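Local coordinates for protein TRAP-type transporter, periplasmic component (Cupriavidus necator, PDB 4P8B) that binds (2S)-2-acetolactate and probably hands it, as the periplasmic solute-binding component, to the membrane part of a TRAP transporter, at residues Lys34-Leu39 with Gly89-Ala94; Gly77-Glu82 with Lys174-Gly179; Gly129-Ser134 with Thr329-Lys334; Val145-Gly150 with Ile263-Ala268. All blocks are in the same frame, centred on the assembly; numbering follows the deposited sequence.

Contact 1: Lys34-Leu39 with Gly89-Ala94. With X2X ((2S)-2-hydroxy-2-methyl-3-oxobutanoic acid), chain D.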
loop_
_atom_site.group_PDB
_atom_site.type_symbol
_atom_site.label_atom_id
_atom_site.label_comp_id
_atom_site.label_asym_id
_atom_site.label_seq_id
_atom_site.Cartn_x
_atom_site.Cartn_y
_atom_site.Cartn_z
ATOM N N LYS A 34 6.507 12.300 16.382
ATOM C CA LYS A 34 5.475 11.291 16.233
ATOM C C LYS A 34 5.464 10.731 14.807
ATOM O O LYS A 34 5.281 11.478 13.856
ATOM C CB LYS A 34 4.121 11.920 16.563
ATOM C CG LYS A 34 4.084 12.639 17.879
ATOM C CD LYS A 34 2.686 13.134 18.153
ATOM C CE LYS A 34 2.633 13.883 19.468
ATOM N NZ LYS A 34 1.406 14.712 19.542
HETATM N N MSE A 35 5.607 9.406 14.673
HETATM C CA MSE A 35 5.536 8.738 13.369
HETATM C C MSE A 35 4.243 7.932 13.255
HETATM O O MSE A 35 3.967 7.021 14.050
HETATM C CB MSE A 35 6.704 7.791 13.168
HETATM C CG MSE A 35 6.692 7.202 11.747
HETATM SE SE MSE A 35 7.905 5.691 11.509
HETATM C CE MSE A 35 9.582 6.570 11.973
ATOM N N SER A 36 3.434 8.260 12.261
ATOM C CA SER A 36 2.192 7.550 12.045
ATOM C C SER A 36 2.408 6.315 11.169
ATOM O O SER A 36 3.130 6.384 10.156
ATOM C CB SER A 36 1.174 8.481 11.383
ATOM O OG SER A 36 -0.066 7.799 11.277
ATOM N N LEU A 37 1.770 5.195 11.543
ATOM C CA LEU A 37 1.783 3.946 10.770
ATOM C C LEU A 37 0.405 3.326 10.878
ATOM O O LEU A 37 -0.109 3.213 11.994
ATOM C CB LEU A 37 2.751 2.945 11.399
ATOM C CG LEU A 37 4.209 3.375 11.472
ATOM C CD1 LEU A 37 4.989 2.421 12.371
ATOM C CD2 LEU A 37 4.837 3.472 10.100
ATOM N N VAL A 38 -0.163 2.845 9.770
ATOM C CA VAL A 38 -1.387 2.058 9.886
ATOM C C VAL A 38 -1.070 0.722 10.539
ATOM O O VAL A 38 -1.761 0.315 11.464
ATOM C CB VAL A 38 -2.039 1.802 8.520
ATOM C CG1 VAL A 38 -3.237 0.886 8.660
ATOM C CG2 VAL A 38 -2.488 3.092 7.904
ATOM N N LEU A 39 -0.008 0.066 10.084
ATOM C CA LEU A 39 0.389 -1.264 10.572
ATOM C C LEU A 39 1.617 -1.187 11.462
ATOM O O LEU A 39 2.583 -0.478 11.143
ATOM C CB LEU A 39 0.698 -2.162 9.372
ATOM C CG LEU A 39 -0.464 -2.393 8.403
ATOM C CD1 LEU A 39 -0.044 -3.381 7.302
ATOM C CD2 LEU A 39 -1.693 -2.904 9.147
ATOM N N GLY A 89 0.595 18.993 10.355
ATOM C CA GLY A 89 1.549 18.882 11.444
ATOM C C GLY A 89 1.037 18.206 12.708
ATOM O O GLY A 89 1.728 18.160 13.728
ATOM N N VAL A 90 -0.180 17.677 12.663
ATOM C CA VAL A 90 -0.648 16.806 13.730
ATOM C C VAL A 90 0.262 15.573 13.793
ATOM O O VAL A 90 0.585 15.061 14.859
ATOM C CB VAL A 90 -2.104 16.391 13.483
ATOM C CG1 VAL A 90 -2.510 15.213 14.379
ATOM C CG2 VAL A 90 -3.025 17.583 13.686
ATOM N N ILE A 91 0.687 15.107 12.623
ATOM C CA ILE A 91 1.657 14.019 12.511
ATOM C C ILE A 91 2.979 14.597 12.004
ATOM O O ILE A 91 2.991 15.349 11.025
ATOM C CB ILE A 91 1.156 12.947 11.514
ATOM C CG1 ILE A 91 -0.121 12.301 12.043
ATOM C CG2 ILE A 91 2.216 11.880 11.275
ATOM C CD1 ILE A 91 -0.848 11.477 11.011
ATOM N N ASP A 92 4.084 14.215 12.629
ATOM C CA ASP A 92 5.387 14.785 12.267
ATOM C C ASP A 92 5.999 14.071 11.075
ATOM O O ASP A 92 6.650 14.696 10.230
ATOM C CB ASP A 92 6.357 14.678 13.441
ATOM C CG ASP A 92 5.918 15.488 14.671
ATOM O OD1 ASP A 92 5.333 16.582 14.525
ATOM O OD2 ASP A 92 6.182 14.997 15.773
HETATM N N MSE A 93 5.811 12.756 11.027
HETATM C CA MSE A 93 6.390 11.939 9.970
HETATM C C MSE A 93 5.568 10.666 9.836
HETATM O O MSE A 93 4.762 10.344 10.711
HETATM C CB MSE A 93 7.866 11.612 10.229
HETATM C CG MSE A 93 8.210 10.834 11.499
HETATM SE SE MSE A 93 9.987 11.391 12.281
HETATM C CE MSE A 93 11.111 10.712 10.879
ATOM N N ALA A 94 5.743 9.928 8.753
ATOM C CA ALA A 94 4.944 8.730 8.547
ATOM C C ALA A 94 5.569 7.814 7.529
ATOM O O ALA A 94 6.381 8.250 6.704
ATOM C CB ALA A 94 3.551 9.121 8.091
HETATM O OAD X2X D . -6.150 -0.876 4.995
HETATM C CAH X2X D . -5.408 -1.719 4.395
HETATM O OAE X2X D . -5.901 -2.696 3.758
HETATM C CAI X2X D . -3.923 -1.562 4.417
HETATM C CAB X2X D . -3.440 -1.830 5.826
HETATM O OAF X2X D . -3.317 -2.340 3.425
HETATM C CAG X2X D . -3.675 -0.138 4.036
HETATM O OAC X2X D . -3.453 0.707 4.903
HETATM C CAA X2X D . -3.729 0.270 2.603
HETATM O O HOH W 1 -0.014 15.536 17.772
#
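Met35 and Ser36 run parallel to Met93 and Ala94 as neighbouring strands, Ser36 N bonding Met93 O at 2.9 Å and Met93 N reaching back to Lys34 O at 3.1 Å. These are two neighbouring inner strands, 33-36 and 93-97, of a five-stranded mixed sheet in the periplasmic binding protein fold. The C-alpha hydrogen of Met35 also points at Met93 O, with CA 3.2 Å from that oxygen. On one face the selenomethionines Met35 and Met93 cross at a slant, CB of Met35 lying 3.8 Å from CG of Met93, and Trp52 of helix 44-59 packs on both. The other face carries Ser36 and Ala94. Here CG2 and CD1 of Ile91 both press on the CB of Ser36, CG2 at 3.6 Å, while helix 82-88 lies over Ile91 and Ala94. The OG of Ser36 is hydrogen-bonded to Glu82. Beyond the strands, Val38 and Leu39 line the ligand pocket; Leu39 CD2 comes within 3.9 Å of the methyl carbon CAB of the acetolactate. At the opposite end, Asp92 places CG beside its own backbone N (chi1 -64°), which brings the carboxylate to the backbone of Lys34. Its OD2 takes the N-H of Lys34 at 2.8 Å and 162°, approached on the anti side and 21° out of the carboxylate plane.

Contact 2: Gly77-Glu82 with Lys174-Gly179. With X2X ((2S)-2-hydroxy-2-methyl-3-oxobutanoic acid), chain D.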
loop_
_atom_site.group_PDB
_atom_site.type_symbol
_atom_site.label_atom_id
_atom_site.label_comp_id
_atom_site.label_asym_id
_atom_site.label_seq_id
_atom_site.Cartn_x
_atom_site.Cartn_y
_atom_site.Cartn_z
ATOM N N GLY A 77 -7.705 6.287 13.797
ATOM C CA GLY A 77 -7.864 5.165 12.883
ATOM C C GLY A 77 -8.301 5.508 11.473
ATOM O O GLY A 77 -8.398 4.618 10.633
ATOM N N ASP A 78 -8.568 6.787 11.214
ATOM C CA ASP A 78 -9.137 7.203 9.934
ATOM C C ASP A 78 -8.005 7.435 8.935
ATOM O O ASP A 78 -7.589 8.568 8.649
ATOM C CB ASP A 78 -9.957 8.457 10.162
ATOM C CG ASP A 78 -10.849 8.820 8.995
ATOM O OD1 ASP A 78 -10.743 8.182 7.935
ATOM O OD2 ASP A 78 -11.655 9.775 9.168
ATOM N N GLN A 79 -7.489 6.347 8.384
ATOM C CA GLN A 79 -6.268 6.389 7.600
ATOM C C GLN A 79 -6.399 7.209 6.328
ATOM O O GLN A 79 -5.390 7.680 5.779
ATOM C CB GLN A 79 -5.821 4.957 7.285
ATOM C CG GLN A 79 -6.791 4.169 6.389
ATOM C CD GLN A 79 -6.639 2.692 6.542
ATOM O OE1 GLN A 79 -6.901 2.164 7.599
ATOM N NE2 GLN A 79 -6.220 2.022 5.486
ATOM N N THR A 80 -7.626 7.420 5.875
ATOM C CA THR A 80 -7.821 8.161 4.639
ATOM C C THR A 80 -7.839 9.661 4.867
ATOM O O THR A 80 -8.083 10.411 3.924
ATOM C CB THR A 80 -9.069 7.710 3.839
ATOM O OG1 THR A 80 -10.240 7.762 4.658
ATOM C CG2 THR A 80 -8.897 6.287 3.304
ATOM N N ARG A 81 -7.522 10.115 6.079
ATOM C CA ARG A 81 -7.183 11.517 6.264
ATOM C C ARG A 81 -5.848 11.692 6.982
ATOM O O ARG A 81 -5.553 12.760 7.515
ATOM C CB ARG A 81 -8.291 12.272 6.992
ATOM C CG ARG A 81 -8.569 11.768 8.395
ATOM C CD ARG A 81 -9.714 12.564 9.010
ATOM N NE ARG A 81 -10.108 12.045 10.314
ATOM C CZ ARG A 81 -9.543 12.382 11.465
ATOM N NH1 ARG A 81 -8.568 13.278 11.508
ATOM N NH2 ARG A 81 -9.992 11.848 12.603
ATOM N N GLU A 82 -5.030 10.651 6.978
ATOM C CA GLU A 82 -3.676 10.735 7.492
ATOM C C GLU A 82 -2.843 11.803 6.759
ATOM O O GLU A 82 -2.083 12.536 7.395
ATOM C CB GLU A 82 -2.987 9.378 7.366
ATOM C CG GLU A 82 -1.651 9.291 8.081
ATOM C CD GLU A 82 -0.855 8.027 7.743
ATOM O OE1 GLU A 82 -0.745 7.694 6.538
ATOM O OE2 GLU A 82 -0.346 7.345 8.645
ATOM N N LYS A 174 -19.556 -9.190 -1.013
ATOM C CA LYS A 174 -19.369 -8.026 -0.160
ATOM C C LYS A 174 -17.904 -7.940 0.219
ATOM O O LYS A 174 -17.429 -8.605 1.127
ATOM C CB LYS A 174 -20.232 -8.137 1.093
ATOM C CG LYS A 174 -21.715 -8.186 0.807
ATOM C CD LYS A 174 -22.518 -8.298 2.118
ATOM C CE LYS A 174 -24.014 -8.404 1.869
ATOM N NZ LYS A 174 -24.387 -9.624 1.101
ATOM N N LEU A 175 -17.163 -7.143 -0.522
ATOM C CA LEU A 175 -15.725 -7.078 -0.337
ATOM C C LEU A 175 -15.349 -5.761 0.308
ATOM O O LEU A 175 -15.771 -4.707 -0.135
ATOM C CB LEU A 175 -15.007 -7.234 -1.672
ATOM C CG LEU A 175 -15.179 -8.637 -2.267
ATOM C CD1 LEU A 175 -14.567 -8.677 -3.661
ATOM C CD2 LEU A 175 -14.563 -9.699 -1.358
ATOM N N ARG A 176 -14.595 -5.828 1.393
ATOM C CA ARG A 176 -14.059 -4.607 1.970
ATOM C C ARG A 176 -12.943 -4.050 1.107
ATOM O O ARG A 176 -12.068 -4.788 0.666
ATOM C CB ARG A 176 -13.551 -4.876 3.386
ATOM C CG ARG A 176 -12.905 -3.671 4.076
ATOM C CD ARG A 176 -11.423 -3.659 3.796
ATOM N NE ARG A 176 -10.770 -2.504 4.400
ATOM C CZ ARG A 176 -9.455 -2.321 4.393
ATOM N NH1 ARG A 176 -8.647 -3.200 3.834
ATOM N NH2 ARG A 176 -8.952 -1.238 4.978
ATOM N N VAL A 177 -12.966 -2.723 0.941
ATOM C CA VAL A 177 -11.884 -1.967 0.328
ATOM C C VAL A 177 -11.571 -0.773 1.236
ATOM O O VAL A 177 -12.339 -0.452 2.151
ATOM C CB VAL A 177 -12.240 -1.514 -1.116
ATOM C CG1 VAL A 177 -12.440 -2.736 -2.036
ATOM C CG2 VAL A 177 -13.445 -0.607 -1.134
ATOM N N VAL A 178 -10.461 -0.097 0.976
ATOM C CA VAL A 178 -10.152 1.147 1.659
ATOM C C VAL A 178 -11.037 2.215 1.052
ATOM O O VAL A 178 -11.430 2.099 -0.118
ATOM C CB VAL A 178 -8.673 1.517 1.449
ATOM C CG1 VAL A 178 -8.357 2.854 2.086
ATOM C CG2 VAL A 178 -7.774 0.429 2.006
ATOM N N GLY A 179 -11.308 3.283 1.792
ATOM C CA GLY A 179 -12.142 4.369 1.301
ATOM C C GLY A 179 -11.485 5.301 0.299
ATOM O O GLY A 179 -11.346 6.490 0.558
HETATM O OAD X2X D . -6.150 -0.876 4.995
HETATM C CAH X2X D . -5.408 -1.719 4.395
HETATM O OAE X2X D . -5.901 -2.696 3.758
HETATM C CAI X2X D . -3.923 -1.562 4.417
HETATM C CAB X2X D . -3.440 -1.830 5.826
HETATM O OAF X2X D . -3.317 -2.340 3.425
HETATM C CAG X2X D . -3.675 -0.138 4.036
HETATM O OAC X2X D . -3.453 0.707 4.903
HETATM C CAA X2X D . -3.729 0.270 2.603
#
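Thr80, Val178 and Gln79 carry this contact. The methyl CG2 of Thr80 sits 3.7 Å from CG1 of Val178, the two side chains lying side by side and pointing opposite ways, and the same methyl lies 3.7 Å from the carbonyl O of Gly179. Val178, with CG1 anti to its backbone N (chi1 177°), turns that branch to Thr80 and presents the other, CG2, to the ligand carboxylate, 3.6 Å from OAD. The two segments face each other across the ligand cleft of the periplasmic binding protein fold: 77-82 leads into helix 82-88 on one side, and 174-179 holds strand 174-177 and the turn after it on the other. The bound acetolactate lies alongside, within reach of both. Gln79 sends NE2 to its OAD at 2.9 Å, while Asn100 and Trp199 take up further bonds of the same amide. Arg176 meets the carboxylate edge-on with two nearly straight bonds, NH1 to OAE at 2.8 Å and NH2 to OAD at 2.8 Å (178°). OAD is therefore gripped from both segments, by Gln79 NE2 and Arg176 NH2, which stand 4.3 Å apart. The backbone N of Val178 lies over the centre of one guanidinium face, and NH2 is further bonded to Met197 O.

Contact 3: Gly129-Ser134 with Thr329-Lys334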
loop_
_atom_site.group_PDB
_atom_site.type_symbol
_atom_site.label_atom_id
_atom_site.label_comp_id
_atom_site.label_asym_id
_atom_site.label_seq_id
_atom_site.Cartn_x
_atom_site.Cartn_y
_atom_site.Cartn_z
ATOM N N GLY A 129 12.027 5.208 -11.180
ATOM C CA GLY A 129 12.151 5.927 -12.436
ATOM C C GLY A 129 11.477 7.292 -12.455
ATOM O O GLY A 129 11.223 7.889 -11.406
ATOM N N GLU A 130 11.188 7.804 -13.647
ATOM C CA GLU A 130 10.645 9.146 -13.765
ATOM C C GLU A 130 9.271 9.278 -13.113
ATOM O O GLU A 130 8.896 10.359 -12.656
ATOM C CB GLU A 130 10.608 9.603 -15.233
ATOM C CG GLU A 130 9.483 9.049 -16.077
ATOM C CD GLU A 130 9.599 9.469 -17.545
ATOM O OE1 GLU A 130 9.849 10.666 -17.807
ATOM O OE2 GLU A 130 9.441 8.595 -18.424
ATOM N N VAL A 131 8.512 8.195 -13.052
ATOM C CA VAL A 131 7.189 8.283 -12.471
ATOM C C VAL A 131 7.311 8.568 -10.977
ATOM O O VAL A 131 6.633 9.455 -10.453
ATOM C CB VAL A 131 6.358 7.024 -12.729
ATOM C CG1 VAL A 131 5.120 7.004 -11.858
ATOM C CG2 VAL A 131 5.972 6.964 -14.193
ATOM N N GLY A 132 8.187 7.834 -10.293
ATOM C CA GLY A 132 8.383 8.051 -8.868
ATOM C C GLY A 132 8.892 9.446 -8.592
ATOM O O GLY A 132 8.490 10.102 -7.621
ATOM N N LYS A 133 9.780 9.921 -9.452
ATOM C CA LYS A 133 10.319 11.258 -9.276
ATOM C C LYS A 133 9.227 12.314 -9.427
ATOM O O LYS A 133 9.161 13.273 -8.652
ATOM C CB LYS A 133 11.472 11.484 -10.241
ATOM C CG LYS A 133 12.695 10.625 -9.893
ATOM C CD LYS A 133 13.770 10.690 -10.972
ATOM C CE LYS A 133 14.960 9.796 -10.621
ATOM N NZ LYS A 133 15.567 9.112 -11.804
ATOM N N SER A 134 8.347 12.124 -10.404
ATOM C CA SER A 134 7.249 13.058 -10.617
ATOM C C SER A 134 6.325 13.080 -9.400
ATOM O O SER A 134 5.882 14.134 -8.959
ATOM C CB SER A 134 6.476 12.679 -11.885
ATOM O OG SER A 134 5.361 13.544 -12.078
ATOM N N THR A 329 -3.044 11.885 -17.717
ATOM C CA THR A 329 -2.830 10.864 -18.741
ATOM C C THR A 329 -1.360 10.733 -19.116
ATOM O O THR A 329 -0.870 9.648 -19.413
ATOM C CB THR A 329 -3.710 11.146 -19.968
ATOM O OG1 THR A 329 -3.637 10.039 -20.870
ATOM C CG2 THR A 329 -3.299 12.436 -20.659
ATOM N N ASP A 330 -0.650 11.863 -19.109
ATOM C CA ASP A 330 0.767 11.847 -19.448
ATOM C C ASP A 330 1.615 11.099 -18.430
ATOM O O ASP A 330 2.597 10.452 -18.778
ATOM C CB ASP A 330 1.316 13.275 -19.556
ATOM C CG ASP A 330 0.654 14.092 -20.640
ATOM O OD1 ASP A 330 0.073 13.498 -21.572
ATOM O OD2 ASP A 330 0.747 15.350 -20.567
ATOM N N LEU A 331 1.234 11.172 -17.160
ATOM C CA LEU A 331 1.977 10.458 -16.131
ATOM C C LEU A 331 1.708 8.969 -16.253
ATOM O O LEU A 331 2.622 8.166 -16.137
ATOM C CB LEU A 331 1.593 10.956 -14.734
ATOM C CG LEU A 331 2.303 10.305 -13.543
ATOM C CD1 LEU A 331 3.793 10.586 -13.608
ATOM C CD2 LEU A 331 1.704 10.795 -12.229
ATOM N N VAL A 332 0.466 8.614 -16.527
ATOM C CA VAL A 332 0.120 7.202 -16.681
ATOM C C VAL A 332 0.793 6.630 -17.915
ATOM O O VAL A 332 1.293 5.500 -17.907
ATOM C CB VAL A 332 -1.402 7.026 -16.724
ATOM C CG1 VAL A 332 -1.748 5.555 -16.997
ATOM C CG2 VAL A 332 -2.022 7.473 -15.397
ATOM N N THR A 333 0.865 7.433 -18.967
ATOM C CA THR A 333 1.509 6.983 -20.171
ATOM C C THR A 333 3.008 6.749 -19.935
ATOM O O THR A 333 3.579 5.765 -20.408
ATOM C CB THR A 333 1.282 7.991 -21.268
ATOM O OG1 THR A 333 -0.116 8.045 -21.585
ATOM C CG2 THR A 333 2.059 7.613 -22.500
ATOM N N LYS A 334 3.647 7.637 -19.171
ATOM C CA LYS A 334 5.042 7.416 -18.788
ATOM C C LYS A 334 5.205 6.104 -18.010
ATOM O O LYS A 334 6.186 5.379 -18.207
ATOM C CB LYS A 334 5.566 8.597 -17.961
ATOM C CG LYS A 334 5.832 9.825 -18.801
ATOM C CD LYS A 334 6.087 11.046 -17.949
ATOM C CE LYS A 334 6.310 12.283 -18.822
ATOM N NZ LYS A 334 6.604 13.492 -17.987
HETATM O O HOH W 2 8.101 6.303 -19.919
HETATM O O HOH W 3 9.086 12.790 -16.668
#
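With CG anti to the backbone N (chi1 -179°) and chi2 near 63°, Leu331 directs CD1 at Ser134, whereas Glu130, its CG tucked between backbone N and carbonyl carbon (chi1 78°), lays its carboxylate over the chain of Lys334. The two short segments belong to a roughly antiparallel helix pair, 130-141 with the C-terminal helix 329-340. The axes of the short segments 130-134 and 329-334 come within 9.9 Å, their directions 145° apart. In the groove between them Val131 supplies both of its methyls. CG1 faces Leu331 CD1 at 4.2 Å, and CG2 rests on backbone, about equally near the carbonyl carbon of Lys334 and the O of Leu331. Leu110, from a loop, touches both Val131 and Leu331. Leu331 CD1 then reaches Ser134, 3.7 Å from its OG.

Toward solvent the contact turns polar. The extended aliphatic chain of Lys334 crosses Glu130 at about a right angle, its CD 3.8 Å from OE1. The charged ends do not close into a salt bridge: Glu130 OE1 and Lys334 NZ stay 4.3 Å apart, near enough that some attraction is probable. One water joins these two ends, giving a hydrogen to OE1 and accepting one from NZ. Another links the carboxylate to the backbone of the last helix, donating to Glu130 OE2 at 3.0 Å and to the carbonyl O of Lys334 at 2.7 Å.

Contact 4: Val145-Gly150 with Ile263-Ala268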
loop_
_atom_site.group_PDB
_atom_site.type_symbol
_atom_site.label_atom_id
_atom_site.label_comp_id
_atom_site.label_asym_id
_atom_site.label_seq_id
_atom_site.Cartn_x
_atom_site.Cartn_y
_atom_site.Cartn_z
ATOM N N VAL A 145 7.358 16.184 2.784
ATOM C CA VAL A 145 8.665 15.932 2.195
ATOM C C VAL A 145 8.880 14.431 2.058
ATOM O O VAL A 145 9.016 13.722 3.074
ATOM C CB VAL A 145 9.779 16.527 3.060
ATOM C CG1 VAL A 145 11.146 16.285 2.423
ATOM C CG2 VAL A 145 9.554 18.033 3.278
ATOM N N PRO A 146 8.890 13.923 0.815
ATOM C CA PRO A 146 9.106 12.492 0.602
ATOM C C PRO A 146 10.573 12.124 0.569
ATOM O O PRO A 146 11.368 12.862 -0.046
ATOM C CB PRO A 146 8.477 12.252 -0.764
ATOM C CG PRO A 146 8.773 13.522 -1.509
ATOM C CD PRO A 146 8.716 14.636 -0.464
ATOM N N LEU A 147 10.943 11.017 1.196
ATOM C CA LEU A 147 12.341 10.651 1.368
ATOM C C LEU A 147 12.728 9.289 0.791
ATOM O O LEU A 147 13.885 9.073 0.452
ATOM C CB LEU A 147 12.692 10.660 2.850
ATOM C CG LEU A 147 12.533 12.016 3.550
ATOM C CD1 LEU A 147 12.855 11.876 5.033
ATOM C CD2 LEU A 147 13.391 13.122 2.921
ATOM N N ALA A 148 11.791 8.342 0.763
ATOM C CA ALA A 148 12.101 7.001 0.296
ATOM C C ALA A 148 10.840 6.224 0.028
ATOM O O ALA A 148 9.756 6.596 0.471
ATOM C CB ALA A 148 12.926 6.263 1.330
ATOM N N TRP A 149 11.013 5.133 -0.710
ATOM C CA TRP A 149 9.957 4.181 -1.006
ATOM C C TRP A 149 10.119 2.900 -0.211
ATOM O O TRP A 149 11.230 2.386 -0.030
ATOM C CB TRP A 149 9.974 3.796 -2.495
ATOM C CG TRP A 149 9.696 4.914 -3.458
ATOM C CD1 TRP A 149 10.612 5.740 -4.043
ATOM C CD2 TRP A 149 8.418 5.336 -3.925
ATOM N NE1 TRP A 149 9.973 6.644 -4.842
ATOM C CE2 TRP A 149 8.631 6.419 -4.803
ATOM C CE3 TRP A 149 7.105 4.892 -3.698
ATOM C CZ2 TRP A 149 7.577 7.078 -5.443
ATOM C CZ3 TRP A 149 6.075 5.533 -4.351
ATOM C CH2 TRP A 149 6.316 6.626 -5.207
ATOM N N GLY A 150 8.980 2.380 0.229
ATOM C CA GLY A 150 8.851 1.021 0.738
ATOM C C GLY A 150 7.786 0.298 -0.055
ATOM O O GLY A 150 7.443 0.670 -1.171
ATOM N N ILE A 263 20.838 12.927 7.475
ATOM C CA ILE A 263 20.786 11.701 8.263
ATOM C C ILE A 263 19.404 11.036 8.191
ATOM O O ILE A 263 19.293 9.833 7.968
ATOM C CB ILE A 263 21.121 11.983 9.723
ATOM C CG1 ILE A 263 22.567 12.458 9.808
ATOM C CG2 ILE A 263 20.926 10.736 10.579
ATOM C CD1 ILE A 263 23.566 11.345 9.815
ATOM N N VAL A 264 18.356 11.825 8.378
ATOM C CA VAL A 264 17.002 11.287 8.391
ATOM C C VAL A 264 16.615 10.717 7.020
ATOM O O VAL A 264 15.986 9.649 6.945
ATOM C CB VAL A 264 15.988 12.345 8.870
ATOM C CG1 VAL A 264 14.555 11.807 8.744
ATOM C CG2 VAL A 264 16.265 12.710 10.324
ATOM N N LYS A 265 16.999 11.412 5.955
ATOM C CA LYS A 265 16.763 10.958 4.596
ATOM C C LYS A 265 17.505 9.665 4.329
ATOM O O LYS A 265 16.909 8.711 3.850
ATOM C CB LYS A 265 17.177 12.026 3.585
ATOM C CG LYS A 265 16.985 11.598 2.136
ATOM C CD LYS A 265 17.087 12.793 1.203
ATOM C CE LYS A 265 16.724 12.413 -0.225
ATOM N NZ LYS A 265 16.529 13.611 -1.095
ATOM N N GLN A 266 18.795 9.592 4.639
ATOM C CA GLN A 266 19.522 8.349 4.370
ATOM C C GLN A 266 18.975 7.193 5.217
ATOM O O GLN A 266 18.949 6.035 4.783
ATOM C CB GLN A 266 21.027 8.522 4.603
ATOM C CG GLN A 266 21.835 7.293 4.235
ATOM C CD GLN A 266 21.727 6.951 2.755
ATOM O OE1 GLN A 266 21.915 7.810 1.899
ATOM N NE2 GLN A 266 21.421 5.691 2.451
ATOM N N ALA A 267 18.534 7.498 6.427
ATOM C CA ALA A 267 17.947 6.479 7.281
ATOM C C ALA A 267 16.649 5.943 6.664
ATOM O O ALA A 267 16.392 4.736 6.712
ATOM C CB ALA A 267 17.698 7.025 8.673
ATOM N N ALA A 268 15.853 6.832 6.067
ATOM C CA ALA A 268 14.644 6.412 5.354
ATOM C C ALA A 268 14.989 5.530 4.141
ATOM O O ALA A 268 14.332 4.528 3.886
ATOM C CB ALA A 268 13.847 7.616 4.915
HETATM O O HOH W 4 13.672 12.822 -1.669
#
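Leu147 and Ala148 meet Ala268 with no flat side chain between the segments: the indole of Trp149 leaves its CA on the side away from the helix and stacks with Phe136, and the Gln266 amide belongs to the far side of helix 263-268, bonded to Asp270. What does the touching is aliphatic. The CB of Ala268 lies 3.9 Å from CB of Leu147 and equally near CB of Ala148, so one methyl is seated against two consecutive strand residues. Ala148 CB also comes to 3.4 Å from the carbonyl O of Ala268. Further out, Leu147 has CG beside its backbone N (chi1 -61°) and spreads its branches over the helix: CD1 goes to Val264 CG1 at 4.1 Å, and CD2 lies along the aliphatic part of Lys265, 4.0 Å from CG. The extended Lys265 chain carries NZ past this methyl to a water, at 3.0 Å, which in turn gives a hydrogen to Pro146 O. Trp253 closes over both Leu147 and Lys265. Leu147 and Ala148 point to the same side and both pair with Phe246 of strand 241-249, a geometry that fits a classic beta bulge. The axes of segments 145-150 and 263-268 are 21° apart in direction and 7.0 Å at closest approach, the layered helix-on-sheet packing of an alpha/beta domain such as this solute-binding lobe.

Contacts 1 and 4 share the five-stranded sheet, their centres 14 Å apart, and touch where Met93 CE meets Val264 CG1; contact 1 uses two inner parallel strands, contact 4 one of its outermost strands, 144-154. Contacts 1 and 2, 17 Å between centres, both reach the acetolactate; they also touch through Val38 and Gln79, both pocket residues, so the loop after strand 33-36 and the loop 77-82 meet at the pocket. Along the chain these two cross, while contact 4 is nested inside the loop closed by contact 3. That last contact lies on the surface, its centre 26 Å from that of contact 2, bringing the C-terminal helix to helix 130-141, which leads into strand 144-154; Gly132 there packs on Trp149.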